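Putative rubredoxin reductase (Rhodopseudomonas palustris, PDB 3FG2) probably passes electrons from NADH through its FAD to a ferredoxin that serves the CYP199A2 system. Local coordinates at residues A12-Q15 against V16-L20; N295-D298 against Q299-V303. All coordinates share one frame; numbering follows the deposited sequence.

Contact 1 (12-15 with 16-20) comes first along the chain, on helix 11-22, which links strands 4-7 and 29-32 of the parallel FAD-binding sheet. Contact 2 (295-298 with 299-303) lies nearly 280 residues later on helix 293-306. Their centres are about 8 Å apart, because the two helices pack side by side: A12 meets A296, Q15 meets A300 and R301, and S19 also reaches R301. FAD lies at the starts of both helices; A12 N binds its phosphate and A296 touches the cofactor, while V293 N, just before contact 2, gives it another hydrogen bond. Early and late parts of the chain thus close on one cofactor.

Contact 1: A12-Q15 against V16-L20; sequences AGFQ and VAVSL. With FAD (flavin-adenine dinucleotide), chain B.
The FAD pyrophosphate meets the first turn of helix 11-22, where the backbone N of A12 donates to O1P at 2.6 Å, and A12 CB lies against the same oxygen. From there four successive i to i+4 backbone bonds run into 16-20, with V18 N to F14 O the straightest at 172°. F14 CG stands anti to its N (chi1 169°), which carries the ring out beside V18, whose CG2 sits over one face, a CH-pi contact 3.8 Å from the ring centroid; the F61 ring stacks with that of F14. G13 belongs to a GxGxxG pattern in the beta-alpha-beta unit of strand 4-7, helix 11-22 and strand 29-32, as in Rossmann-type dinucleotide-binding domains. Q15 O accepts twice from S19, one turn further along: from N at 2.7 Å, and from OG at 3.1 Å, the hydroxyl lying above the carbonyl plane. The Q15 chain bends at chi2 (60°), bringing OE1 to 2.9 Å from S19 OG. With an alanine here the amide is gone, which would probably open a gap beside A300 and R301 of helix 293-306 and leave S19 OG without its nearby OE1. V16 and A17 pack on I6 of strand 4-7.

Contact 2: N295-D298 against Q299-V303; sequences NATD and QARCV
N295 and Q299, one turn apart on helix 293-306, set their amide groups almost at right angles, the planes 86° apart. N295 CG is anti to its backbone N (chi1 -180°), while the Q299 chain runs extended beyond CG, and the two side chains converge with Q299 NE2 3.3 Å from N295 CG. The other end of the Q299 amide is fixed, OE1 accepting a hydrogen bond from G274 N. T297 and R301 lie side by side and point the same way, and the CG of R301 passes 3.6 Å from T297 O. The threonine hydroxyl turns back along the helix to V293 O. D298 likewise reaches backwards, its OD2 bonded to Q294 NE2; OD1 stays 5.2 Å from R301 NE, opposite charges that do not pair. Beneath these groups the backbone keeps its i to i+4 hydrogen bonds: R301 N donates to T297 O at 3.0 Å, and C302 N to D298 O at 2.9 Å. A296, A300 and R301 face helix 11-22, with A296 also touching FAD, whereas N295 and Q299 pack against F279 of strand 277-281.

Contact 1: A12-Q15 against V16-L20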
loop_
_atom_site.group_PDB
_atom_site.type_symbol
_atom_site.label_atom_id
_atom_site.label_comp_id
_atom_site.label_asym_id
_atom_site.label_seq_id
_atom_site.Cartn_x
_atom_site.Cartn_y
_atom_site.Cartn_z
ATOM N N ALA A 12 3.346 -5.205 -8.451
ATOM C CA ALA A 12 2.725 -6.381 -9.064
ATOM C C ALA A 12 3.063 -6.572 -10.553
ATOM O O ALA A 12 3.370 -7.686 -10.991
ATOM C CB ALA A 12 1.208 -6.325 -8.878
ATOM N N GLY A 13 2.994 -5.491 -11.326
ATOM C CA GLY A 13 3.288 -5.581 -12.744
ATOM C C GLY A 13 4.696 -6.073 -13.012
ATOM O O GLY A 13 4.913 -6.975 -13.826
ATOM N N PHE A 14 5.659 -5.474 -12.325
ATOM C CA PHE A 14 7.056 -5.848 -12.476
ATOM C C PHE A 14 7.305 -7.289 -12.024
ATOM O O PHE A 14 7.995 -8.052 -12.702
ATOM C CB PHE A 14 7.936 -4.898 -11.664
ATOM C CG PHE A 14 9.358 -5.354 -11.536
ATOM C CD1 PHE A 14 10.228 -5.268 -12.611
ATOM C CD2 PHE A 14 9.821 -5.888 -10.335
ATOM C CE1 PHE A 14 11.549 -5.709 -12.495
ATOM C CE2 PHE A 14 11.139 -6.333 -10.207
ATOM C CZ PHE A 14 12.004 -6.243 -11.289
ATOM N N GLN A 15 6.738 -7.656 -10.877
ATOM C CA GLN A 15 6.919 -8.998 -10.331
ATOM C C GLN A 15 6.353 -10.114 -11.200
ATOM O O GLN A 15 6.982 -11.162 -11.347
ATOM C CB GLN A 15 6.311 -9.089 -8.931
ATOM C CG GLN A 15 6.641 -10.387 -8.212
ATOM C CD GLN A 15 8.137 -10.584 -8.026
ATOM O OE1 GLN A 15 8.703 -11.602 -8.447
ATOM N NE2 GLN A 15 8.789 -9.610 -7.391
ATOM N N VAL A 16 5.170 -9.917 -11.771
ATOM C CA VAL A 16 4.597 -10.960 -12.613
ATOM C C VAL A 16 5.462 -11.139 -13.865
ATOM O O VAL A 16 5.654 -12.254 -14.346
ATOM C CB VAL A 16 3.146 -10.637 -13.022
ATOM C CG1 VAL A 16 3.110 -9.436 -13.937
ATOM C CG2 VAL A 16 2.526 -11.840 -13.700
ATOM N N ALA A 17 5.996 -10.039 -14.383
ATOM C CA ALA A 17 6.850 -10.112 -15.561
ATOM C C ALA A 17 8.066 -10.968 -15.221
ATOM O O ALA A 17 8.384 -11.936 -15.916
ATOM C CB ALA A 17 7.299 -8.709 -15.976
ATOM N N VAL A 18 8.739 -10.596 -14.140
ATOM C CA VAL A 18 9.921 -11.309 -13.690
ATOM C C VAL A 18 9.638 -12.770 -13.353
ATOM O O VAL A 18 10.325 -13.659 -13.847
ATOM C CB VAL A 18 10.541 -10.606 -12.470
ATOM C CG1 VAL A 18 11.591 -11.495 -11.821
ATOM C CG2 VAL A 18 11.163 -9.288 -12.911
ATOM N N SER A 19 8.624 -13.017 -12.528
ATOM C CA SER A 19 8.284 -14.379 -12.138
ATOM C C SER A 19 7.885 -15.222 -13.336
ATOM O O SER A 19 8.064 -16.443 -13.342
ATOM C CB SER A 19 7.147 -14.376 -11.118
ATOM O OG SER A 19 7.577 -13.812 -9.892
ATOM N N LEU A 20 7.338 -14.564 -14.348
ATOM C CA LEU A 20 6.914 -15.255 -15.553
ATOM C C LEU A 20 8.165 -15.814 -16.239
ATOM O O LEU A 20 8.202 -16.981 -16.641
ATOM C CB LEU A 20 6.179 -14.272 -16.462
ATOM C CG LEU A 20 4.969 -14.703 -17.295
ATOM C CD1 LEU A 20 4.139 -15.764 -16.581
ATOM C CD2 LEU A 20 4.132 -13.449 -17.577
HETATM P PA FAD B . 1.396 0.118 -7.860
HETATM O O1A FAD B . 0.642 1.338 -7.471
HETATM O O2A FAD B . 2.657 -0.098 -7.417
HETATM O O5B FAD B . 1.580 0.394 -9.362
HETATM C C5B FAD B . 0.487 0.649 -10.300
HETATM C C4B FAD B . 1.193 1.158 -11.575
HETATM O O4B FAD B . 0.235 1.007 -12.690
HETATM C C3B FAD B . 1.589 2.646 -11.569
HETATM O O3B FAD B . 2.882 2.947 -11.992
HETATM C C2B FAD B . 0.461 3.269 -12.342
HETATM O O2B FAD B . 0.759 4.537 -12.841
HETATM C C1B FAD B . 0.289 2.263 -13.441
HETATM N N9A FAD B . -0.984 2.269 -14.167
HETATM C C8A FAD B . -2.229 2.524 -13.653
HETATM N N7A FAD B . -3.189 2.462 -14.568
HETATM C C5A FAD B . -2.551 2.153 -15.733
HETATM C C6A FAD B . -3.056 1.947 -17.110
HETATM N N6A FAD B . -4.318 2.039 -17.459
HETATM N N1A FAD B . -2.085 1.640 -18.042
HETATM C C2A FAD B . -0.752 1.533 -17.720
HETATM N N3A FAD B . -0.211 1.706 -16.491
HETATM C C4A FAD B . -1.152 2.016 -15.526
HETATM N N1 FAD B . 3.298 -1.537 1.350
HETATM C C2 FAD B . 3.972 -2.247 2.255
HETATM O O2 FAD B . 3.767 -3.413 2.409
HETATM N N3 FAD B . 4.978 -1.657 3.089
HETATM C C4 FAD B . 5.304 -0.316 2.990
HETATM O O4 FAD B . 6.169 0.149 3.711
HETATM C C4X FAD B . 4.576 0.471 1.999
HETATM N N5 FAD B . 4.858 1.788 1.849
HETATM C C5X FAD B . 4.157 2.504 0.895
HETATM C C6 FAD B . 4.477 3.883 0.743
HETATM C C7 FAD B . 3.837 4.677 -0.187
HETATM C C7M FAD B . 4.215 6.140 -0.309
HETATM C C8 FAD B . 2.797 4.099 -1.046
HETATM C C8M FAD B . 2.057 4.907 -2.088
HETATM C C9 FAD B . 2.469 2.734 -0.901
HETATM C C9A FAD B . 3.139 1.934 0.056
HETATM N N10 FAD B . 2.862 0.516 0.249
HETATM C C10 FAD B . 3.551 -0.208 1.181
HETATM C "C1'" FAD B . 1.820 -0.095 -0.613
HETATM C "C2'" FAD B . 2.463 -0.695 -1.901
HETATM O "O2'" FAD B . 3.195 0.325 -2.544
HETATM C "C3'" FAD B . 1.345 -1.216 -2.780
HETATM O "O3'" FAD B . 0.651 -2.257 -2.101
HETATM C "C4'" FAD B . 1.918 -1.752 -4.080
HETATM O "O4'" FAD B . 2.638 -0.707 -4.786
HETATM C "C5'" FAD B . 0.780 -2.255 -4.934
HETATM O "O5'" FAD B . 1.409 -2.761 -6.291
HETATM P P FAD B . 0.637 -2.595 -7.568
HETATM O O1P FAD B . 1.596 -3.244 -8.605
HETATM O O2P FAD B . -0.649 -3.134 -7.536
HETATM O O3P FAD B . 0.467 -1.173 -7.880
#

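Contact 2: N295-D298 against Q299-V303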
loop_
_atom_site.group_PDB
_atom_site.type_symbol
_atom_site.label_atom_id
_atom_site.label_comp_id
_atom_site.label_asym_id
_atom_site.label_seq_id
_atom_site.Cartn_x
_atom_site.Cartn_y
_atom_site.Cartn_z
ATOM N N ASN A 295 1.199 -8.586 -0.855
ATOM C CA ASN A 295 0.072 -8.966 -1.687
ATOM C C ASN A 295 0.362 -8.846 -3.179
ATOM O O ASN A 295 0.013 -9.729 -3.960
ATOM C CB ASN A 295 -1.141 -8.114 -1.332
ATOM C CG ASN A 295 -2.351 -8.468 -2.156
ATOM O OD1 ASN A 295 -2.773 -7.701 -3.028
ATOM N ND2 ASN A 295 -2.912 -9.644 -1.899
ATOM N N ALA A 296 0.996 -7.749 -3.575
ATOM C CA ALA A 296 1.319 -7.531 -4.978
ATOM C C ALA A 296 2.273 -8.612 -5.460
ATOM O O ALA A 296 2.102 -9.192 -6.534
ATOM C CB ALA A 296 1.959 -6.147 -5.159
ATOM N N THR A 297 3.274 -8.880 -4.637
ATOM C CA THR A 297 4.294 -9.863 -4.942
ATOM C C THR A 297 3.771 -11.295 -4.997
ATOM O O THR A 297 3.946 -11.981 -6.003
ATOM C CB THR A 297 5.433 -9.761 -3.906
ATOM O OG1 THR A 297 6.054 -8.473 -4.020
ATOM C CG2 THR A 297 6.466 -10.844 -4.121
ATOM N N ASP A 298 3.128 -11.752 -3.927
ATOM C CA ASP A 298 2.621 -13.117 -3.896
ATOM C C ASP A 298 1.564 -13.348 -4.963
ATOM O O ASP A 298 1.500 -14.420 -5.568
ATOM C CB ASP A 298 2.041 -13.461 -2.521
ATOM C CG ASP A 298 3.079 -13.410 -1.417
ATOM O OD1 ASP A 298 4.289 -13.593 -1.702
ATOM O OD2 ASP A 298 2.675 -13.198 -0.254
ATOM N N GLN A 299 0.731 -12.346 -5.205
ATOM C CA GLN A 299 -0.294 -12.500 -6.220
ATOM C C GLN A 299 0.364 -12.638 -7.587
ATOM O O GLN A 299 -0.077 -13.440 -8.419
ATOM C CB GLN A 299 -1.260 -11.318 -6.189
ATOM C CG GLN A 299 -2.488 -11.572 -5.329
ATOM C CD GLN A 299 -3.507 -10.464 -5.430
ATOM O OE1 GLN A 299 -3.680 -9.860 -6.492
ATOM N NE2 GLN A 299 -4.205 -10.198 -4.331
ATOM N N ALA A 300 1.428 -11.871 -7.812
ATOM C CA ALA A 300 2.144 -11.939 -9.079
ATOM C C ALA A 300 2.701 -13.352 -9.268
ATOM O O ALA A 300 2.586 -13.936 -10.346
ATOM C CB ALA A 300 3.271 -10.924 -9.102
ATOM N N ARG A 301 3.300 -13.901 -8.213
ATOM C CA ARG A 301 3.856 -15.248 -8.274
ATOM C C ARG A 301 2.762 -16.264 -8.618
ATOM O O ARG A 301 2.964 -17.155 -9.448
ATOM C CB ARG A 301 4.504 -15.613 -6.933
ATOM C CG ARG A 301 5.874 -14.975 -6.695
ATOM C CD ARG A 301 6.377 -15.271 -5.283
ATOM N NE ARG A 301 7.828 -15.137 -5.157
ATOM C CZ ARG A 301 8.503 -14.003 -5.316
ATOM N NH1 ARG A 301 7.863 -12.882 -5.606
ATOM N NH2 ARG A 301 9.825 -13.993 -5.195
ATOM N N CYS A 302 1.603 -16.118 -7.978
ATOM C CA CYS A 302 0.479 -17.012 -8.209
ATOM C C CYS A 302 0.046 -17.058 -9.675
ATOM O O CYS A 302 -0.244 -18.134 -10.216
ATOM C CB CYS A 302 -0.704 -16.586 -7.351
ATOM S SG CYS A 302 -2.142 -17.638 -7.565
ATOM N N VAL A 303 -0.017 -15.886 -10.306
ATOM C CA VAL A 303 -0.403 -15.786 -11.708
ATOM C C VAL A 303 0.694 -16.351 -12.605
ATOM O O VAL A 303 0.411 -17.111 -13.531
ATOM C CB VAL A 303 -0.678 -14.321 -12.106
ATOM C CG1 VAL A 303 -0.766 -14.186 -13.626
ATOM C CG2 VAL A 303 -1.976 -13.864 -11.472
#